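PDB 6GKE: fucose-specific lectin from Aleuria aurantia, which binds L-fucose specifically, with its strongest preference for alpha-1,6-linked core fucose on glycoproteins, and may take part in fruiting-body differentiation. Local coordinates for residues E3-S8 with Q28-K33; L59-A64 with Y79-D84; A12-A17 with N269-I274; V66-A71 with A117-G122. The protein carries 1 engineered substitution. One frame throughout, in Å; residues are numbered along the deposited sequence.

Interaction 1: E3-S8 with Q28-K33. With EDO (1,2-ethanediol), chain I; EDO (1,2-ethanediol), chain B.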
loop_
_atom_site.group_PDB
_atom_site.type_symbol
_atom_site.label_atom_id
_atom_site.label_comp_id
_atom_site.label_asym_id
_atom_site.label_seq_id
_atom_site.Cartn_x
_atom_site.Cartn_y
_atom_site.Cartn_z
ATOM N N GLU A 3 -4.756 -9.160 0.421
ATOM C CA GLU A 3 -5.816 -8.323 -0.128
ATOM C C GLU A 3 -6.144 -7.153 0.809
ATOM O O GLU A 3 -7.113 -6.447 0.584
ATOM C CB GLU A 3 -7.009 -9.211 -0.468
ATOM C CG GLU A 3 -6.647 -10.250 -1.513
ATOM C CD GLU A 3 -7.739 -11.249 -1.838
ATOM O OE1 GLU A 3 -8.446 -11.685 -0.903
ATOM O OE2 GLU A 3 -7.878 -11.582 -3.030
ATOM N N PHE A 4 -5.303 -6.921 1.824
ATOM C CA PHE A 4 -5.464 -5.791 2.748
ATOM C C PHE A 4 -5.050 -4.500 2.037
ATOM O O PHE A 4 -3.900 -4.360 1.637
ATOM C CB PHE A 4 -4.588 -6.052 3.974
ATOM C CG PHE A 4 -4.749 -5.177 5.195
ATOM C CD1 PHE A 4 -5.775 -4.252 5.361
ATOM C CD2 PHE A 4 -3.851 -5.347 6.239
ATOM C CE1 PHE A 4 -5.878 -3.515 6.534
ATOM C CE2 PHE A 4 -3.951 -4.602 7.402
ATOM C CZ PHE A 4 -4.973 -3.697 7.555
ATOM N N LEU A 5 -5.981 -3.552 1.902
ATOM C CA LEU A 5 -5.674 -2.287 1.259
ATOM C C LEU A 5 -4.658 -1.516 2.108
ATOM O O LEU A 5 -4.871 -1.273 3.297
ATOM C CB LEU A 5 -6.973 -1.499 1.098
ATOM C CG LEU A 5 -6.851 -0.102 0.495
ATOM C CD1 LEU A 5 -6.481 -0.174 -0.979
ATOM C CD2 LEU A 5 -8.160 0.651 0.701
ATOM N N TYR A 6 -3.569 -1.077 1.477
ATOM C CA TYR A 6 -2.555 -0.297 2.181
ATOM C C TYR A 6 -3.150 1.064 2.545
ATOM O O TYR A 6 -3.679 1.751 1.676
ATOM C CB TYR A 6 -1.295 -0.133 1.331
ATOM C CG TYR A 6 -0.276 0.816 1.902
ATOM C CD1 TYR A 6 0.248 0.632 3.170
ATOM C CD2 TYR A 6 0.162 1.904 1.167
ATOM C CE1 TYR A 6 1.192 1.499 3.693
ATOM C CE2 TYR A 6 1.116 2.772 1.669
ATOM C CZ TYR A 6 1.624 2.575 2.940
ATOM O OH TYR A 6 2.566 3.443 3.414
ATOM N N THR A 7 -3.031 1.418 3.826
ATOM C CA THR A 7 -3.614 2.625 4.463
ATOM C C THR A 7 -5.133 2.501 4.622
ATOM O O THR A 7 -5.808 3.486 4.920
ATOM C CB THR A 7 -3.187 3.969 3.840
ATOM O OG1 THR A 7 -3.832 4.232 2.593
ATOM C CG2 THR A 7 -1.688 4.070 3.679
ATOM N N SER A 8 -5.662 1.275 4.544
ATOM C CA SER A 8 -6.997 1.000 5.062
ATOM C C SER A 8 -7.091 1.468 6.514
ATOM O O SER A 8 -6.169 1.260 7.301
ATOM C CB SER A 8 -7.278 -0.479 5.009
ATOM O OG SER A 8 -8.533 -0.812 5.583
ATOM N N GLN A 28 -10.482 -2.892 5.090
ATOM C CA GLN A 28 -10.917 -2.784 3.714
ATOM C C GLN A 28 -9.962 -3.553 2.804
ATOM O O GLN A 28 -8.746 -3.564 3.008
ATOM C CB GLN A 28 -11.000 -1.314 3.305
ATOM C CG GLN A 28 -11.759 -1.078 2.011
ATOM C CD GLN A 28 -12.118 0.377 1.849
ATOM O OE1 GLN A 28 -11.332 1.270 2.182
ATOM N NE2 GLN A 28 -13.317 0.630 1.339
ATOM N N ASP A 29 -10.545 -4.167 1.773
ATOM C CA ASP A 29 -9.789 -4.906 0.777
ATOM C C ASP A 29 -9.570 -4.033 -0.469
ATOM O O ASP A 29 -10.011 -2.883 -0.560
ATOM C CB ASP A 29 -10.436 -6.262 0.479
ATOM C CG ASP A 29 -11.750 -6.241 -0.287
ATOM O OD1 ASP A 29 -12.024 -5.239 -0.977
ATOM O OD2 ASP A 29 -12.485 -7.251 -0.189
ATOM N N LEU A 30 -8.849 -4.597 -1.441
ATOM C CA LEU A 30 -8.450 -3.852 -2.645
ATOM C C LEU A 30 -9.658 -3.442 -3.491
ATOM O O LEU A 30 -9.556 -2.496 -4.273
ATOM C CB LEU A 30 -7.506 -4.707 -3.493
ATOM C CG LEU A 30 -6.217 -5.141 -2.806
ATOM C CD1 LEU A 30 -5.414 -6.037 -3.730
ATOM C CD2 LEU A 30 -5.392 -3.943 -2.375
ATOM N N ASN A 31 -10.774 -4.162 -3.329
ATOM C CA ASN A 31 -12.006 -3.922 -4.069
ATOM C C ASN A 31 -12.932 -2.940 -3.349
ATOM O O ASN A 31 -14.027 -2.687 -3.841
ATOM C CB ASN A 31 -12.755 -5.229 -4.324
ATOM C CG ASN A 31 -11.960 -6.176 -5.190
ATOM O OD1 ASN A 31 -11.370 -5.754 -6.179
ATOM N ND2 ASN A 31 -11.919 -7.442 -4.814
ATOM N N GLY A 32 -12.524 -2.435 -2.178
ATOM C CA GLY A 32 -13.347 -1.509 -1.404
ATOM C C GLY A 32 -14.334 -2.185 -0.461
ATOM O O GLY A 32 -15.090 -1.498 0.231
ATOM N N LYS A 33 -14.348 -3.523 -0.420
ATOM C CA LYS A 33 -15.235 -4.212 0.509
ATOM C C LYS A 33 -14.660 -4.135 1.923
ATOM O O LYS A 33 -13.451 -4.077 2.110
ATOM C CB LYS A 33 -15.426 -5.676 0.117
ATOM C CG LYS A 33 -15.916 -5.907 -1.301
ATOM C CD LYS A 33 -17.197 -5.196 -1.642
ATOM C CE LYS A 33 -17.594 -5.428 -3.085
ATOM N NZ LYS A 33 -18.561 -4.419 -3.571
HETATM C C1 EDO I . -1.229 -3.074 -1.560
HETATM O O1 EDO I . -0.019 -3.510 -0.946
HETATM C C2 EDO I . -2.440 -2.688 -0.711
HETATM O O2 EDO I . -3.168 -1.541 -1.272
HETATM C C1 EDO B . -3.061 1.532 -1.297
HETATM O O1 EDO B . -2.411 2.636 -0.673
HETATM C C2 EDO B . -2.494 0.913 -2.575
HETATM O O2 EDO B . -2.641 -0.548 -2.598
#
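Leu5 and Ser8 grip the Gln28 backbone by hydrogen bonds at both its polar atoms. Leu5 N gives a nearly straight bond (166°) to Gln28 O at 3.0 Å, and Gln28 N donates to Ser8 OG at 2.9 Å. Ser8 reaches it because its hydroxyl swings opposite its own backbone N (chi1 176°). Gln28 O also meets the edge of the Phe4 ring, in the ring plane. A weak bond runs from Leu30 N to Glu3 O at 3.2 Å; the same oxygen receives a CA-H...O contact from Asp29.

In van der Waals packing, the Leu5 and Gln28 side chains lie alongside each other, Leu5 CD2 against Gln28 OE1, and Leu5 CD1 reaches Leu30 CD2 at 4.2 Å; Gln28 NE2 bonds to Lys58 O. Glu3 and Asp29 both form salt bridges with Arg35.

Two ethanediols, probably from the crystallisation liquor, bind the Tyr6 backbone: O2 of one accepts from Tyr6 N at 2.8 Å, and O1 of the other donates to Tyr6 O. Ethanediol also bonds Tyr6 of the second subunit, whose ring stacks on this one. Type II (Leu5-Ser8) and type I (Asp29-Gly32) turns thus join the N-terminal peptide to the first propeller blade at the dimer interface.

Interaction 2: L59-A64 with Y79-D84; sequences LFSPLA and YCVNKD
Ser61 meets Val81 through a hydroxyl that its first torsion (chi1 175°) sets opposite the Ser61 backbone N, where OG accepts a hydrogen bond from Val81 N at 2.9 Å. The same OG donates to Pro62 O at 2.7 Å, so this one hydroxyl both accepts from the strand and donates to the next peptide. In one of its two conformers, Val81 turns CG2 away from its own carbonyl carbon and alongside its N, which lays that methyl against the proline ring: Pro62 CG lies 3.5 Å from Val81 CG2, the side chains crossing at a slant.

Further along, Leu63 CD2 rests on Cys80 CB at 3.8 Å. Two CA-H...O contacts fill the gap between the polar bonds, Cys80 CA to Pro62 O and Leu63 CA to Tyr79 O. The backbones then close into a regular pair: Tyr79 N donates to Ala64 O at 2.8 Å (167°), and Ala64 N to Tyr79 O at 3.1 Å.

The Tyr79 side chain shares a face of the sheet with Ala64, and its OH bonds to Glu89, a fucose-binding residue. On the other flank, Leu63 and Cys80 both touch Ile34 of the first blade. The arrangement is an antiparallel hydrogen-bonded pair, Ala64 with Tyr79, where strand 64-70 begins against the end of strand 73-81, the two innermost strands of the second propeller blade, the incoming loop fastened by a serine.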
loop_
_atom_site.group_PDB
_atom_site.type_symbol
_atom_site.label_atom_id
_atom_site.label_comp_id
_atom_site.label_asym_id
_atom_site.label_seq_id
_atom_site.Cartn_x
_atom_site.Cartn_y
_atom_site.Cartn_z
ATOM N N LEU A 59 -13.224 3.696 -1.304
ATOM C CA LEU A 59 -11.853 3.286 -1.055
ATOM C C LEU A 59 -11.237 4.253 -0.036
ATOM O O LEU A 59 -11.419 5.462 -0.132
ATOM C CB LEU A 59 -11.046 3.238 -2.356
ATOM C CG LEU A 59 -11.117 1.926 -3.140
ATOM C CD1 LEU A 59 -10.442 0.789 -2.389
ATOM C CD2 LEU A 59 -12.534 1.535 -3.508
ATOM N N PHE A 60 -10.509 3.692 0.937
ATOM C CA PHE A 60 -9.835 4.443 2.019
ATOM C C PHE A 60 -10.862 5.076 2.968
ATOM O O PHE A 60 -10.539 6.003 3.701
ATOM C CB PHE A 60 -8.837 5.471 1.465
ATOM C CG PHE A 60 -7.898 4.877 0.448
ATOM C CD1 PHE A 60 -6.790 4.151 0.848
ATOM C CD2 PHE A 60 -8.140 5.008 -0.911
ATOM C CE1 PHE A 60 -5.946 3.567 -0.083
ATOM C CE2 PHE A 60 -7.288 4.434 -1.843
ATOM C CZ PHE A 60 -6.196 3.712 -1.426
ATOM N N SER A 61 -12.075 4.520 3.017
ATOM C CA SER A 61 -13.089 4.972 3.948
ATOM C C SER A 61 -12.578 4.885 5.377
ATOM O O SER A 61 -11.963 3.890 5.773
ATOM C CB SER A 61 -14.328 4.120 3.842
ATOM O OG SER A 61 -15.301 4.475 4.821
ATOM N N PRO A 62 -12.941 5.848 6.246
ATOM C CA PRO A 62 -12.754 5.635 7.676
ATOM C C PRO A 62 -13.693 4.515 8.150
ATOM O O PRO A 62 -14.676 4.186 7.472
ATOM C CB PRO A 62 -13.100 7.001 8.272
ATOM C CG PRO A 62 -14.140 7.544 7.320
ATOM C CD PRO A 62 -13.659 7.104 5.954
ATOM N N LEU A 63 -13.366 3.931 9.307
ATOM C CA LEU A 63 -14.136 2.838 9.900
ATOM C C LEU A 63 -14.215 3.042 11.413
ATOM O O LEU A 63 -13.285 3.552 12.040
ATOM C CB LEU A 63 -13.479 1.481 9.640
ATOM C CG LEU A 63 -13.404 1.014 8.189
ATOM C CD1 LEU A 63 -12.577 -0.261 8.093
ATOM C CD2 LEU A 63 -14.787 0.797 7.590
ATOM N N ALA A 64 -15.319 2.568 11.993
ATOM C CA ALA A 64 -15.469 2.436 13.435
ATOM C C ALA A 64 -16.463 1.303 13.684
ATOM O O ALA A 64 -17.234 0.961 12.794
ATOM C CB ALA A 64 -15.932 3.735 14.064
ATOM N N TYR A 79 -19.383 1.453 11.089
ATOM C CA TYR A 79 -19.570 2.771 10.482
ATOM C C TYR A 79 -18.485 3.005 9.437
ATOM O O TYR A 79 -17.334 2.614 9.616
ATOM C CB TYR A 79 -19.580 3.859 11.564
ATOM C CG TYR A 79 -20.718 3.609 12.514
ATOM C CD1 TYR A 79 -22.014 3.874 12.112
ATOM C CD2 TYR A 79 -20.534 2.974 13.732
ATOM C CE1 TYR A 79 -23.102 3.540 12.899
ATOM C CE2 TYR A 79 -21.610 2.633 14.536
ATOM C CZ TYR A 79 -22.899 2.901 14.110
ATOM O OH TYR A 79 -23.959 2.506 14.877
ATOM N N CYS A 80 -18.895 3.660 8.349
ATOM C CA CYS A 80 -18.033 3.918 7.216
ATOM C C CYS A 80 -18.637 5.073 6.421
ATOM O O CYS A 80 -19.612 5.680 6.855
ATOM C CB CYS A 80 -17.878 2.658 6.374
ATOM S SG CYS A 80 -19.431 2.109 5.619
ATOM N N VAL A 81 -18.058 5.378 5.260
ATOM C CA VAL A 81 -18.496 6.429 4.387
ATOM C C VAL A 81 -18.695 5.839 2.973
ATOM O O VAL A 81 -17.809 5.110 2.518
ATOM C CB VAL A 81 -17.429 7.543 4.461
ATOM C CG1 VAL A 81 -17.750 8.695 3.535
ATOM C CG2 VAL A 81 -17.245 8.054 5.887
ATOM N N ASN A 82 -19.773 6.201 2.273
ATOM C CA ASN A 82 -19.974 5.736 0.907
ATOM C C ASN A 82 -19.241 6.666 -0.073
ATOM O O ASN A 82 -18.526 7.584 0.318
ATOM C CB ASN A 82 -21.461 5.531 0.616
ATOM C CG ASN A 82 -22.245 6.810 0.422
ATOM O OD1 ASN A 82 -21.685 7.905 0.376
ATOM N ND2 ASN A 82 -23.558 6.677 0.307
ATOM N N LYS A 83 -19.426 6.432 -1.373
ATOM C CA LYS A 83 -18.666 7.144 -2.400
ATOM C C LYS A 83 -19.130 8.589 -2.549
ATOM O O LYS A 83 -18.455 9.374 -3.200
ATOM C CB LYS A 83 -18.737 6.418 -3.740
ATOM C CG LYS A 83 -17.772 5.250 -3.798
ATOM C CD LYS A 83 -17.901 4.429 -5.037
ATOM C CE LYS A 83 -16.970 3.238 -5.023
ATOM N NZ LYS A 83 -17.169 2.411 -6.233
ATOM N N ASP A 84 -20.269 8.929 -1.930
ATOM C CA ASP A 84 -20.765 10.309 -1.879
ATOM C C ASP A 84 -20.439 10.958 -0.525
ATOM O O ASP A 84 -20.969 12.021 -0.204
ATOM C CB ASP A 84 -22.263 10.345 -2.183
ATOM C CG ASP A 84 -22.573 9.936 -3.614
ATOM O OD1 ASP A 84 -21.896 10.443 -4.522
ATOM O OD2 ASP A 84 -23.466 9.092 -3.801
#

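Interaction 3: A12-A17 with N269-I274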
loop_
_atom_site.group_PDB
_atom_site.type_symbol
_atom_site.label_atom_id
_atom_site.label_comp_id
_atom_site.label_asym_id
_atom_site.label_seq_id
_atom_site.Cartn_x
_atom_site.Cartn_y
_atom_site.Cartn_z
ATOM N N ALA A 12 -12.158 -2.480 15.486
ATOM C CA ALA A 12 -12.077 -3.722 16.237
ATOM C C ALA A 12 -13.024 -3.696 17.434
ATOM O O ALA A 12 -13.233 -2.657 18.053
ATOM C CB ALA A 12 -10.662 -3.959 16.693
ATOM N N ILE A 13 -13.531 -4.885 17.771
ATOM C CA ILE A 13 -14.434 -5.099 18.901
ATOM C C ILE A 13 -14.033 -6.397 19.609
ATOM O O ILE A 13 -13.361 -7.260 19.043
ATOM C CB ILE A 13 -15.911 -5.149 18.453
ATOM C CG1 ILE A 13 -16.133 -6.244 17.404
ATOM C CG2 ILE A 13 -16.384 -3.781 17.981
ATOM C CD1 ILE A 13 -17.572 -6.487 17.016
ATOM N N SER A 14 -14.498 -6.528 20.850
ATOM C CA SER A 14 -14.205 -7.684 21.677
ATOM C C SER A 14 -15.331 -7.845 22.696
ATOM O O SER A 14 -15.873 -6.840 23.168
ATOM C CB SER A 14 -12.865 -7.507 22.367
ATOM O OG SER A 14 -12.477 -8.641 23.128
ATOM N N TRP A 15 -15.648 -9.091 23.050
ATOM C CA TRP A 15 -16.583 -9.343 24.131
ATOM C C TRP A 15 -16.216 -10.640 24.846
ATOM O O TRP A 15 -15.657 -11.561 24.263
ATOM C CB TRP A 15 -18.044 -9.344 23.657
ATOM C CG TRP A 15 -18.428 -10.420 22.689
ATOM C CD1 TRP A 15 -19.031 -11.611 22.971
ATOM C CD2 TRP A 15 -18.302 -10.373 21.257
ATOM N NE1 TRP A 15 -19.268 -12.311 21.821
ATOM C CE2 TRP A 15 -18.833 -11.579 20.752
ATOM C CE3 TRP A 15 -17.774 -9.444 20.350
ATOM C CZ2 TRP A 15 -18.853 -11.876 19.389
ATOM C CZ3 TRP A 15 -17.792 -9.738 19.003
ATOM C CH2 TRP A 15 -18.330 -10.937 18.531
ATOM N N ALA A 16 -16.555 -10.685 26.134
ATOM C CA ALA A 16 -16.359 -11.869 26.950
ATOM C C ALA A 16 -17.323 -12.972 26.495
ATOM O O ALA A 16 -18.456 -12.684 26.141
ATOM C CB ALA A 16 -16.560 -11.518 28.401
ATOM N N ALA A 17 -16.844 -14.223 26.493
ATOM C CA ALA A 17 -17.626 -15.384 26.065
ATOM C C ALA A 17 -17.112 -16.643 26.775
ATOM O O ALA A 17 -15.906 -16.831 26.960
ATOM C CB ALA A 17 -17.572 -15.529 24.563
ATOM N N ASN A 269 -9.315 -2.801 20.833
ATOM C CA ASN A 269 -10.469 -3.370 21.493
ATOM C C ASN A 269 -10.082 -3.757 22.920
ATOM O O ASN A 269 -8.908 -3.771 23.289
ATOM C CB ASN A 269 -11.084 -4.530 20.698
ATOM C CG ASN A 269 -10.221 -5.775 20.647
ATOM O OD1 ASN A 269 -9.401 -6.006 21.532
ATOM N ND2 ASN A 269 -10.421 -6.614 19.643
ATOM N N SER A 270 -11.108 -4.046 23.716
ATOM C CA SER A 270 -10.914 -4.526 25.061
ATOM C C SER A 270 -12.194 -5.213 25.527
ATOM O O SER A 270 -13.292 -4.873 25.105
ATOM C CB SER A 270 -10.483 -3.428 26.024
ATOM O OG SER A 270 -11.510 -2.470 26.243
ATOM N N SER A 271 -12.022 -6.152 26.454
ATOM C CA SER A 271 -13.125 -6.751 27.171
ATOM C C SER A 271 -12.557 -7.473 28.393
ATOM O O SER A 271 -11.341 -7.613 28.541
ATOM C CB SER A 271 -13.971 -7.666 26.295
ATOM O OG SER A 271 -13.207 -8.705 25.704
ATOM N N GLY A 272 -13.444 -7.917 29.279
ATOM C CA GLY A 272 -13.002 -8.559 30.497
ATOM C C GLY A 272 -12.309 -7.581 31.433
ATOM O O GLY A 272 -12.678 -6.414 31.507
ATOM N N ASN A 273 -11.312 -8.078 32.168
ATOM C CA ASN A 273 -10.630 -7.265 33.191
ATOM C C ASN A 273 -9.198 -7.774 33.366
ATOM O O ASN A 273 -8.856 -8.293 34.422
ATOM C CB ASN A 273 -11.431 -7.210 34.502
ATOM C CG ASN A 273 -12.073 -8.528 34.867
ATOM O OD1 ASN A 273 -11.383 -9.486 35.210
ATOM N ND2 ASN A 273 -13.390 -8.588 34.785
ATOM N N ILE A 274 -8.328 -7.591 32.358
ATOM C CA ILE A 274 -8.598 -6.894 31.109
ATOM C C ILE A 274 -7.808 -7.584 29.994
ATOM O O ILE A 274 -6.667 -7.997 30.192
ATOM C CB ILE A 274 -8.233 -5.394 31.204
ATOM C CG1 ILE A 274 -8.752 -4.587 30.010
ATOM C CG2 ILE A 274 -6.734 -5.194 31.392
ATOM C CD1 ILE A 274 -10.259 -4.546 29.874
HETATM O O HOH W 1 -15.936 -4.352 25.349
#
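Strands 12-15 and 269-271 run almost parallel, 8° apart with axes 5.3 Å from each other at closest approach, yet side chains and a water bridge them in place of paired backbones. Ser14 and Ser271 meet hydroxyl to hydroxyl, OG to OG at 2.7 Å, and either may be the donor. Ser14 OG is brought there by a torsion that carries it opposite the backbone N (chi1 -176°), whereas Ser271 OG sits between its own N and carbonyl carbon. Ser14 CB also packs on the carboxamide of Asn269, 3.6 Å from CG.

Asn269 reaches across with ND2, which makes a weak, bent bond to Ile13 O at 3.1 Å (121°); its stronger partner is Gln23 OE1. Ala12 CB lies 4.0 Å from the same ND2. A water donates to Ser270 O at 2.7 Å and weakly to Ser14 O, bridging the two carbonyls.

These are the innermost strands of the first and last blades, where the six-bladed ring closes. Ser14 OG has a further partner in Arg21 NE, so the hydroxyl pair belongs to a wider polar network. The chemistry implies that this inter-blade seam is held by hydroxyls, an amide and a water bridge, with little apolar packing.

Interaction 4: V66-A71 with A117-G122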
loop_
_atom_site.group_PDB
_atom_site.type_symbol
_atom_site.label_atom_id
_atom_site.label_comp_id
_atom_site.label_asym_id
_atom_site.label_seq_id
_atom_site.Cartn_x
_atom_site.Cartn_y
_atom_site.Cartn_z
ATOM N N VAL A 66 -18.889 -0.906 16.980
ATOM C CA VAL A 66 -19.326 -1.175 18.357
ATOM C C VAL A 66 -20.106 -2.490 18.390
ATOM O O VAL A 66 -20.589 -2.969 17.364
ATOM C CB VAL A 66 -20.190 -0.037 18.930
ATOM C CG1 VAL A 66 -19.406 1.259 19.048
ATOM C CG2 VAL A 66 -21.467 0.179 18.127
ATOM N N THR A 67 -20.261 -3.035 19.599
ATOM C CA THR A 67 -20.988 -4.279 19.792
ATOM C C THR A 67 -21.649 -4.294 21.171
ATOM O O THR A 67 -21.186 -3.653 22.108
ATOM C CB THR A 67 -20.053 -5.482 19.608
ATOM O OG1 THR A 67 -20.787 -6.708 19.615
ATOM C CG2 THR A 67 -18.987 -5.569 20.679
ATOM N N TRP A 68 -22.730 -5.062 21.270
ATOM C CA TRP A 68 -23.389 -5.369 22.533
ATOM C C TRP A 68 -24.190 -6.657 22.325
ATOM O O TRP A 68 -24.371 -7.097 21.189
ATOM C CB TRP A 68 -24.280 -4.215 23.026
ATOM C CG TRP A 68 -25.482 -3.961 22.164
ATOM C CD1 TRP A 68 -26.757 -4.401 22.367
ATOM C CD2 TRP A 68 -25.512 -3.216 20.932
ATOM N NE1 TRP A 68 -27.574 -3.985 21.352
ATOM C CE2 TRP A 68 -26.839 -3.260 20.456
ATOM C CE3 TRP A 68 -24.557 -2.515 20.188
ATOM C CZ2 TRP A 68 -27.226 -2.645 19.268
ATOM C CZ3 TRP A 68 -24.940 -1.899 19.016
ATOM C CH2 TRP A 68 -26.258 -1.969 18.562
ATOM N N LYS A 69 -24.657 -7.248 23.424
ATOM C CA LYS A 69 -25.474 -8.442 23.347
ATOM C C LYS A 69 -26.945 -8.050 23.519
ATOM O O LYS A 69 -27.286 -7.230 24.348
ATOM C CB LYS A 69 -25.024 -9.463 24.393
ATOM C CG LYS A 69 -25.722 -10.810 24.297
ATOM C CD LYS A 69 -25.015 -11.914 25.058
ATOM C CE LYS A 69 -24.643 -11.530 26.475
ATOM N NZ LYS A 69 -24.128 -12.689 27.246
ATOM N N SER A 70 -27.804 -8.639 22.688
ATOM C CA SER A 70 -29.230 -8.362 22.707
ATOM C C SER A 70 -29.999 -9.674 22.747
ATOM O O SER A 70 -29.430 -10.754 22.620
ATOM C CB SER A 70 -29.634 -7.587 21.488
ATOM O OG SER A 70 -29.686 -8.443 20.356
ATOM N N ALA A 71 -31.318 -9.560 22.858
ATOM C CA ALA A 71 -32.153 -10.736 22.879
ATOM C C ALA A 71 -32.060 -11.512 21.553
ATOM O O ALA A 71 -32.333 -12.714 21.542
ATOM C CB ALA A 71 -33.575 -10.354 23.216
ATOM N N ALA A 117 -16.617 5.572 17.343
ATOM C CA ALA A 117 -17.925 5.270 17.867
ATOM C C ALA A 117 -17.785 4.670 19.259
ATOM O O ALA A 117 -16.779 4.042 19.584
ATOM C CB ALA A 117 -18.688 4.337 16.951
ATOM N N LEU A 118 -18.835 4.863 20.058
ATOM C CA LEU A 118 -18.948 4.223 21.355
ATOM C C LEU A 118 -20.393 3.765 21.556
ATOM O O LEU A 118 -21.309 4.179 20.842
ATOM C CB LEU A 118 -18.477 5.161 22.476
ATOM C CG LEU A 118 -19.223 6.488 22.644
ATOM C CD1 LEU A 118 -20.597 6.321 23.282
ATOM C CD2 LEU A 118 -18.386 7.455 23.476
ATOM N N GLN A 119 -20.579 2.907 22.556
ATOM C CA GLN A 119 -21.886 2.409 22.905
ATOM C C GLN A 119 -21.908 2.135 24.407
ATOM O O GLN A 119 -20.913 1.686 24.966
ATOM C CB GLN A 119 -22.200 1.139 22.110
ATOM C CG GLN A 119 -23.622 0.613 22.269
ATOM C CD GLN A 119 -23.941 -0.162 23.527
ATOM O OE1 GLN A 119 -25.085 -0.153 23.981
ATOM N NE2 GLN A 119 -22.962 -0.866 24.085
ATOM N N TRP A 120 -23.063 2.367 25.033
ATOM C CA TRP A 120 -23.279 1.870 26.392
ATOM C C TRP A 120 -24.745 1.486 26.570
ATOM O O TRP A 120 -25.639 2.054 25.951
ATOM C CB TRP A 120 -22.871 2.888 27.474
ATOM C CG TRP A 120 -23.968 3.854 27.797
ATOM C CD1 TRP A 120 -24.948 3.686 28.731
ATOM C CD2 TRP A 120 -24.268 5.088 27.121
ATOM N NE1 TRP A 120 -25.828 4.731 28.696
ATOM C CE2 TRP A 120 -25.433 5.612 27.725
ATOM C CE3 TRP A 120 -23.659 5.813 26.090
ATOM C CZ2 TRP A 120 -25.999 6.820 27.326
ATOM C CZ3 TRP A 120 -24.222 7.009 25.698
ATOM C CH2 TRP A 120 -25.375 7.500 26.308
ATOM N N GLY A 121 -24.957 0.538 27.479
ATOM C CA GLY A 121 -26.272 0.231 27.995
ATOM C C GLY A 121 -26.937 -0.970 27.343
ATOM O O GLY A 121 -27.777 -1.617 27.965
ATOM N N GLY A 122 -26.606 -1.265 26.085
ATOM C CA GLY A 122 -27.310 -2.324 25.376
ATOM C C GLY A 122 -27.084 -3.677 26.024
ATOM O O GLY A 122 -25.956 -4.047 26.335
HETATM O O HOH W 2 -24.365 -6.314 26.188
#
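Val66 and Trp68 both lean on Gln119 across the junction between two neighbouring blades of the six-bladed beta-propeller, where strands 66-70 and 117-120, the innermost of their sheets, run 16° from parallel with axes 6.8 Å apart at closest approach. Val66 and Gln119 cross at about a right angle, Val66 CB standing 3.9 Å from Gln119 CB. The CG1 methyl of Val66, set opposite its carbonyl carbon, covers the neighbouring backbone at Ala117 and Leu118 and meets Ala117 CB at 3.8 Å.

Trp68 also crosses Gln119 nearly at a right angle, but there the amide and indole planes are only 26° from parallel. Gln119 leaves the backbone with CG opposite N and then bends at chi2 (-79°), bringing its amide to one face of the indole: CG lies 3.9 Å from Trp68 CE3, and OE1 stands over that face toward the rim. At the pyrrole side, Trp68 CD1 touches Gly122 CA at 3.7 Å, with no side chain between them.

The strand just beyond Gln119 carries Trp120, which lines a fucose pocket and touches the sugar. A water accepts from Lys69 N and donates to Gly122 O, linking the two backbones. The amide is also tied to its own turn: Gly122 N donates to Gln119 OE1 at 2.8 Å, in the carbonyl plane and on a lone pair.

Overall arrangement
From the N terminus, interaction 1 closes the first, short loop, folding 3-8 onto the turn after strand 22-28 within the first blade. Interaction 2 follows in the second blade and touches it, Phe60 packing on Tyr6 and Thr7; both reach the second subunit. Interaction 4 crosses interaction 2, its first segment lying between the segments of the latter, and links the second blade to the third. Interaction 3 spans nearly the whole chain, joining first and last blades to close the ring; interactions 2 and 4 lie within its loop, while interaction 1 crosses it. Ile13 packs on Val66 and Thr67, so interactions 3 and 4 run through four successive innermost strands, 267-271, 10-15, 64-70 and 116-120.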